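Local coordinates for fimbrial subunit type 1 (Actinomyces oris, PDB 3UXF), which forms the major shaft subunit of a cell-wall-anchored fimbria on the bacterial surface and so probably helps the bacterium adhere, at residues Ala41-Thr53 / Trp170-Leu182. Sequence-based numbering, arbitrary orientation.
Sequences AATTLTVHKCEQT and WNYNVHVYPKNTL
His48 meets two aromatic side chains of 170-182, one over a face of its ring and one at its edge. Tyr177 runs alongside it in an offset stack, the centroids 4.1 Å apart and the planes inclined by 22°, while the tyrosine hydroxyl, hydrogen-bonded to the backbone N of Asp66, reaches over the imidazole near its rim. At the imidazole edge, NE2 of His48 meets ND1 of His175 at 2.9 Å in an almost straight hydrogen bond (177°), either nitrogen being a possible donor. This bond and the stack together limit how His48 can turn. The other imidazole is covered in turn on one face by CB of Thr46, a CH-pi contact 3.8 Å from the ring centroid. Further along the same face of the sheet, ND2 of Asn173 gives a hydrogen bond, in its own amide plane, to OG1 of Thr44 at 2.7 Å. One water joins that OG1, the hydroxyl of Thr46 and the carbonyl of Val174.

Beneath these groups, 44-48 and 173-176 pair in parallel, the central strands of a mixed sheet in the N-terminal pilin domain, a beta sandwich; strand 125-128 flanks 44-48. The opposite face of the sheet, with Leu45, Val47, Val174 and Val176, is apolar and looks toward the second sheet. There CG2 of Val47 meets CG2 of Val176 at 3.7 Å, and CG1 of Val47, placed anti to the backbone N (chi1 -176°), reaches the ring of Pro178; Phe79 and Phe155 cover this group from strands 78-84 and 155-159.

Past the strands, side chains replace regular pairing. OG1 of Thr53 accepts from the backbone N of Asn180 at 2.8 Å, and ND2 of Asn180 donates to the carbonyl O of Glu51 at 2.9 Å, approaching from above the carbonyl plane. Water bridges OD1 of the same amide to Lys49 NZ, which also forms a salt bridge with Glu142.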
loop_
_atom_site.group_PDB
_atom_site.type_symbol
_atom_site.label_atom_id
_atom_site.label_comp_id
_atom_site.label_asym_id
_atom_site.label_seq_id
_atom_site.Cartn_x
_atom_site.Cartn_y
_atom_site.Cartn_z
ATOM N N ALA A 41 4.082 -43.917 -17.264
ATOM C CA ALA A 41 5.211 -43.088 -16.835
ATOM C C ALA A 41 4.993 -42.566 -15.432
ATOM O O ALA A 41 3.865 -42.249 -15.052
ATOM C CB ALA A 41 5.429 -41.919 -17.786
ATOM N N ALA A 42 6.089 -42.452 -14.683
ATOM C CA ALA A 42 6.064 -41.686 -13.430
ATOM C C ALA A 42 5.899 -40.226 -13.796
ATOM O O ALA A 42 6.428 -39.766 -14.812
ATOM C CB ALA A 42 7.363 -41.880 -12.636
ATOM N N THR A 43 5.150 -39.507 -12.959
ATOM C CA THR A 43 4.937 -38.073 -13.186
ATOM C C THR A 43 5.067 -37.322 -11.887
ATOM O O THR A 43 4.862 -37.882 -10.814
ATOM C CB THR A 43 3.527 -37.786 -13.731
ATOM O OG1 THR A 43 2.548 -38.423 -12.911
ATOM C CG2 THR A 43 3.373 -38.240 -15.213
ATOM N N THR A 44 5.372 -36.020 -11.981
ATOM C CA THR A 44 5.224 -35.134 -10.822
ATOM C C THR A 44 4.707 -33.789 -11.308
ATOM O O THR A 44 4.877 -33.445 -12.483
ATOM C CB THR A 44 6.550 -34.902 -10.027
ATOM O OG1 THR A 44 7.519 -34.314 -10.887
ATOM C CG2 THR A 44 7.131 -36.240 -9.472
ATOM N N LEU A 45 4.063 -33.049 -10.400
ATOM C CA LEU A 45 3.588 -31.701 -10.706
ATOM C C LEU A 45 4.046 -30.815 -9.559
ATOM O O LEU A 45 3.673 -31.083 -8.438
ATOM C CB LEU A 45 2.065 -31.679 -10.794
ATOM C CG LEU A 45 1.497 -30.258 -10.905
ATOM C CD1 LEU A 45 2.020 -29.536 -12.143
ATOM C CD2 LEU A 45 -0.050 -30.313 -10.878
ATOM N N THR A 46 4.820 -29.772 -9.839
ATOM C CA THR A 46 5.348 -28.905 -8.780
ATOM C C THR A 46 4.806 -27.510 -9.032
ATOM O O THR A 46 5.089 -26.909 -10.066
ATOM C CB THR A 46 6.869 -28.884 -8.812
ATOM O OG1 THR A 46 7.346 -30.217 -8.580
ATOM C CG2 THR A 46 7.424 -27.997 -7.671
ATOM N N VAL A 47 3.980 -27.020 -8.114
ATOM C CA VAL A 47 3.388 -25.678 -8.242
ATOM C C VAL A 47 4.203 -24.719 -7.365
ATOM O O VAL A 47 4.410 -25.009 -6.196
ATOM C CB VAL A 47 1.918 -25.733 -7.765
ATOM C CG1 VAL A 47 1.188 -24.364 -7.955
ATOM C CG2 VAL A 47 1.161 -26.831 -8.533
ATOM N N HIS A 48 4.696 -23.630 -7.961
ATOM C CA HIS A 48 5.539 -22.664 -7.248
ATOM C C HIS A 48 4.661 -21.468 -6.848
ATOM O O HIS A 48 4.184 -20.743 -7.720
ATOM C CB HIS A 48 6.646 -22.189 -8.174
ATOM C CG HIS A 48 7.647 -23.252 -8.517
ATOM N ND1 HIS A 48 8.942 -23.243 -8.042
ATOM C CD2 HIS A 48 7.537 -24.369 -9.284
ATOM C CE1 HIS A 48 9.585 -24.305 -8.493
ATOM N NE2 HIS A 48 8.754 -25.002 -9.248
ATOM N N LYS A 49 4.430 -21.296 -5.542
ATOM C CA LYS A 49 3.586 -20.207 -5.054
ATOM C C LYS A 49 4.484 -19.051 -4.604
ATOM O O LYS A 49 5.337 -19.214 -3.728
ATOM C CB LYS A 49 2.706 -20.697 -3.903
ATOM C CG LYS A 49 1.833 -19.574 -3.276
ATOM C CD LYS A 49 0.728 -19.126 -4.234
ATOM C CE LYS A 49 -0.052 -17.921 -3.609
ATOM N NZ LYS A 49 -1.170 -17.551 -4.491
ATOM N N CYS A 50 4.284 -17.901 -5.245
ATOM C CA CYS A 50 5.136 -16.724 -5.065
ATOM C C CYS A 50 4.266 -15.519 -4.751
ATOM O O CYS A 50 3.139 -15.428 -5.207
ATOM C CB CYS A 50 5.907 -16.453 -6.365
ATOM S SG CYS A 50 6.880 -17.873 -6.966
ATOM N N GLU A 51 4.800 -14.568 -3.987
ATOM C CA GLU A 51 4.020 -13.387 -3.609
ATOM C C GLU A 51 3.638 -12.538 -4.814
ATOM O O GLU A 51 2.517 -12.033 -4.882
ATOM C CB GLU A 51 4.818 -12.507 -2.635
ATOM C CG GLU A 51 4.997 -13.095 -1.282
ATOM C CD GLU A 51 5.478 -12.050 -0.253
ATOM O OE1 GLU A 51 5.571 -10.858 -0.614
ATOM O OE2 GLU A 51 5.761 -12.422 0.905
ATOM N N GLN A 52 4.590 -12.380 -5.735
ATOM C CA GLN A 52 4.431 -11.573 -6.947
ATOM C C GLN A 52 4.519 -12.408 -8.208
ATOM O O GLN A 52 5.358 -13.307 -8.316
ATOM C CB GLN A 52 5.535 -10.506 -7.024
ATOM C CG GLN A 52 5.393 -9.419 -5.989
ATOM C CD GLN A 52 4.045 -8.739 -6.065
ATOM O OE1 GLN A 52 3.423 -8.461 -5.036
ATOM N NE2 GLN A 52 3.578 -8.468 -7.288
ATOM N N THR A 53 3.672 -12.080 -9.177
ATOM C CA THR A 53 3.699 -12.760 -10.454
ATOM C C THR A 53 3.528 -11.727 -11.573
ATOM O O THR A 53 4.207 -11.796 -12.601
ATOM C CB THR A 53 2.597 -13.830 -10.519
ATOM O OG1 THR A 53 1.318 -13.196 -10.554
ATOM C CG2 THR A 53 2.665 -14.754 -9.309
ATOM N N TRP A 170 9.029 -35.249 -24.145
ATOM C CA TRP A 170 7.837 -35.148 -23.330
ATOM C C TRP A 170 8.368 -34.937 -21.918
ATOM O O TRP A 170 9.225 -35.686 -21.461
ATOM C CB TRP A 170 7.031 -36.446 -23.371
ATOM C CG TRP A 170 6.091 -36.591 -24.530
ATOM C CD1 TRP A 170 6.179 -37.500 -25.542
ATOM C CD2 TRP A 170 4.905 -35.826 -24.784
ATOM N NE1 TRP A 170 5.132 -37.344 -26.414
ATOM C CE2 TRP A 170 4.335 -36.322 -25.973
ATOM C CE3 TRP A 170 4.274 -34.768 -24.127
ATOM C CZ2 TRP A 170 3.168 -35.797 -26.516
ATOM C CZ3 TRP A 170 3.116 -34.247 -24.670
ATOM C CH2 TRP A 170 2.574 -34.763 -25.851
ATOM N N ASN A 171 7.876 -33.914 -21.230
ATOM C CA ASN A 171 8.315 -33.645 -19.866
ATOM C C ASN A 171 7.277 -34.144 -18.871
ATOM O O ASN A 171 6.166 -33.630 -18.820
ATOM C CB ASN A 171 8.572 -32.150 -19.674
ATOM C CG ASN A 171 8.869 -31.788 -18.232
ATOM O OD1 ASN A 171 9.326 -32.618 -17.455
ATOM N ND2 ASN A 171 8.607 -30.539 -17.874
ATOM N N TYR A 172 7.640 -35.161 -18.095
ATOM C CA TYR A 172 6.713 -35.772 -17.149
ATOM C C TYR A 172 6.807 -35.180 -15.744
ATOM O O TYR A 172 6.038 -35.542 -14.863
ATOM C CB TYR A 172 6.929 -37.286 -17.087
ATOM C CG TYR A 172 6.594 -38.019 -18.367
ATOM C CD1 TYR A 172 5.355 -38.611 -18.546
ATOM C CD2 TYR A 172 7.520 -38.123 -19.393
ATOM C CE1 TYR A 172 5.045 -39.282 -19.709
ATOM C CE2 TYR A 172 7.216 -38.796 -20.562
ATOM C CZ TYR A 172 5.978 -39.373 -20.712
ATOM O OH TYR A 172 5.667 -40.042 -21.869
ATOM N N ASN A 173 7.757 -34.277 -15.542
ATOM C CA ASN A 173 7.932 -33.621 -14.252
ATOM C C ASN A 173 7.720 -32.136 -14.461
ATOM O O ASN A 173 8.663 -31.392 -14.711
ATOM C CB ASN A 173 9.323 -33.909 -13.699
ATOM C CG ASN A 173 9.565 -35.389 -13.491
ATOM O OD1 ASN A 173 10.341 -36.009 -14.211
ATOM N ND2 ASN A 173 8.889 -35.964 -12.511
ATOM N N VAL A 174 6.459 -31.733 -14.427
ATOM C CA VAL A 174 6.071 -30.384 -14.781
ATOM C C VAL A 174 6.125 -29.404 -13.619
ATOM O O VAL A 174 5.706 -29.712 -12.508
ATOM C CB VAL A 174 4.665 -30.373 -15.411
ATOM C CG1 VAL A 174 4.236 -28.959 -15.743
ATOM C CG2 VAL A 174 4.643 -31.248 -16.652
ATOM N N HIS A 175 6.651 -28.219 -13.901
ATOM C CA HIS A 175 6.725 -27.146 -12.926
ATOM C C HIS A 175 5.869 -26.001 -13.429
ATOM O O HIS A 175 5.981 -25.598 -14.580
ATOM C CB HIS A 175 8.166 -26.674 -12.753
ATOM C CG HIS A 175 9.029 -27.645 -12.014
ATOM N ND1 HIS A 175 9.427 -27.444 -10.711
ATOM C CD2 HIS A 175 9.562 -28.830 -12.391
ATOM C CE1 HIS A 175 10.170 -28.461 -10.319
ATOM N NE2 HIS A 175 10.267 -29.317 -11.319
ATOM N N VAL A 176 5.005 -25.484 -12.567
ATOM C CA VAL A 176 4.142 -24.380 -12.952
ATOM C C VAL A 176 4.243 -23.225 -11.963
ATOM O O VAL A 176 4.360 -23.431 -10.759
ATOM C CB VAL A 176 2.672 -24.828 -13.096
ATOM C CG1 VAL A 176 2.509 -25.724 -14.310
ATOM C CG2 VAL A 176 2.208 -25.542 -11.842
ATOM N N TYR A 177 4.208 -22.009 -12.495
ATOM C CA TYR A 177 4.260 -20.796 -11.690
ATOM C C TYR A 177 2.974 -20.021 -11.933
ATOM O O TYR A 177 2.903 -19.191 -12.834
ATOM C CB TYR A 177 5.471 -19.947 -12.077
ATOM C CG TYR A 177 6.798 -20.643 -11.875
ATOM C CD1 TYR A 177 7.599 -20.348 -10.781
ATOM C CD2 TYR A 177 7.246 -21.597 -12.774
ATOM C CE1 TYR A 177 8.808 -20.983 -10.592
ATOM C CE2 TYR A 177 8.452 -22.236 -12.594
ATOM C CZ TYR A 177 9.232 -21.925 -11.502
ATOM O OH TYR A 177 10.433 -22.563 -11.318
ATOM N N PRO A 178 1.953 -20.315 -11.137
ATOM C CA PRO A 178 0.635 -19.702 -11.322
ATOM C C PRO A 178 0.639 -18.191 -11.139
ATOM O O PRO A 178 1.473 -17.640 -10.424
ATOM C CB PRO A 178 -0.221 -20.371 -10.244
ATOM C CG PRO A 178 0.737 -20.861 -9.237
ATOM C CD PRO A 178 1.987 -21.210 -9.970
ATOM N N LYS A 179 -0.309 -17.539 -11.797
ATOM C CA LYS A 179 -0.454 -16.093 -11.750
ATOM C C LYS A 179 -1.424 -15.660 -10.652
ATOM O O LYS A 179 -2.467 -16.278 -10.451
ATOM C CB LYS A 179 -0.979 -15.613 -13.116
ATOM C CG LYS A 179 -1.226 -14.098 -13.211
ATOM C CD LYS A 179 -2.073 -13.713 -14.450
ATOM C CE LYS A 179 -1.213 -13.138 -15.579
ATOM N NZ LYS A 179 -0.394 -11.956 -15.153
ATOM N N ASN A 180 -1.100 -14.557 -9.973
ATOM C CA ASN A 180 -2.055 -13.965 -9.050
ATOM C C ASN A 180 -3.341 -13.474 -9.699
ATOM O O ASN A 180 -3.325 -12.860 -10.773
ATOM C CB ASN A 180 -1.401 -12.784 -8.354
ATOM C CG ASN A 180 -0.466 -13.192 -7.260
ATOM O OD1 ASN A 180 -0.453 -14.343 -6.820
ATOM N ND2 ASN A 180 0.288 -12.223 -6.753
ATOM N N THR A 181 -4.464 -13.694 -9.035
ATOM C CA THR A 181 -5.730 -13.193 -9.526
ATOM C C THR A 181 -5.841 -11.686 -9.423
ATOM O O THR A 181 -6.662 -11.083 -10.118
ATOM C CB THR A 181 -6.906 -13.744 -8.705
ATOM O OG1 THR A 181 -6.674 -13.517 -7.309
ATOM C CG2 THR A 181 -7.072 -15.243 -8.957
ATOM N N LEU A 182 -5.057 -11.100 -8.532
ATOM C CA LEU A 182 -5.108 -9.645 -8.326
ATOM C C LEU A 182 -3.725 -9.082 -8.468
ATOM O O LEU A 182 -2.777 -9.611 -7.899
ATOM C CB LEU A 182 -5.625 -9.311 -6.912
ATOM C CG LEU A 182 -6.999 -9.883 -6.559
ATOM C CD1 LEU A 182 -7.355 -9.591 -5.096
ATOM C CD2 LEU A 182 -8.111 -9.340 -7.471
HETATM O O HOH W 1 7.530 -31.500 -11.087
HETATM O O HOH W 2 3.806 -18.199 -9.243
HETATM O O HOH W 3 0.589 -14.793 -4.305
HETATM O O HOH W 4 -0.336 -16.897 -7.197
HETATM O O HOH W 5 2.140 -17.507 -7.294
#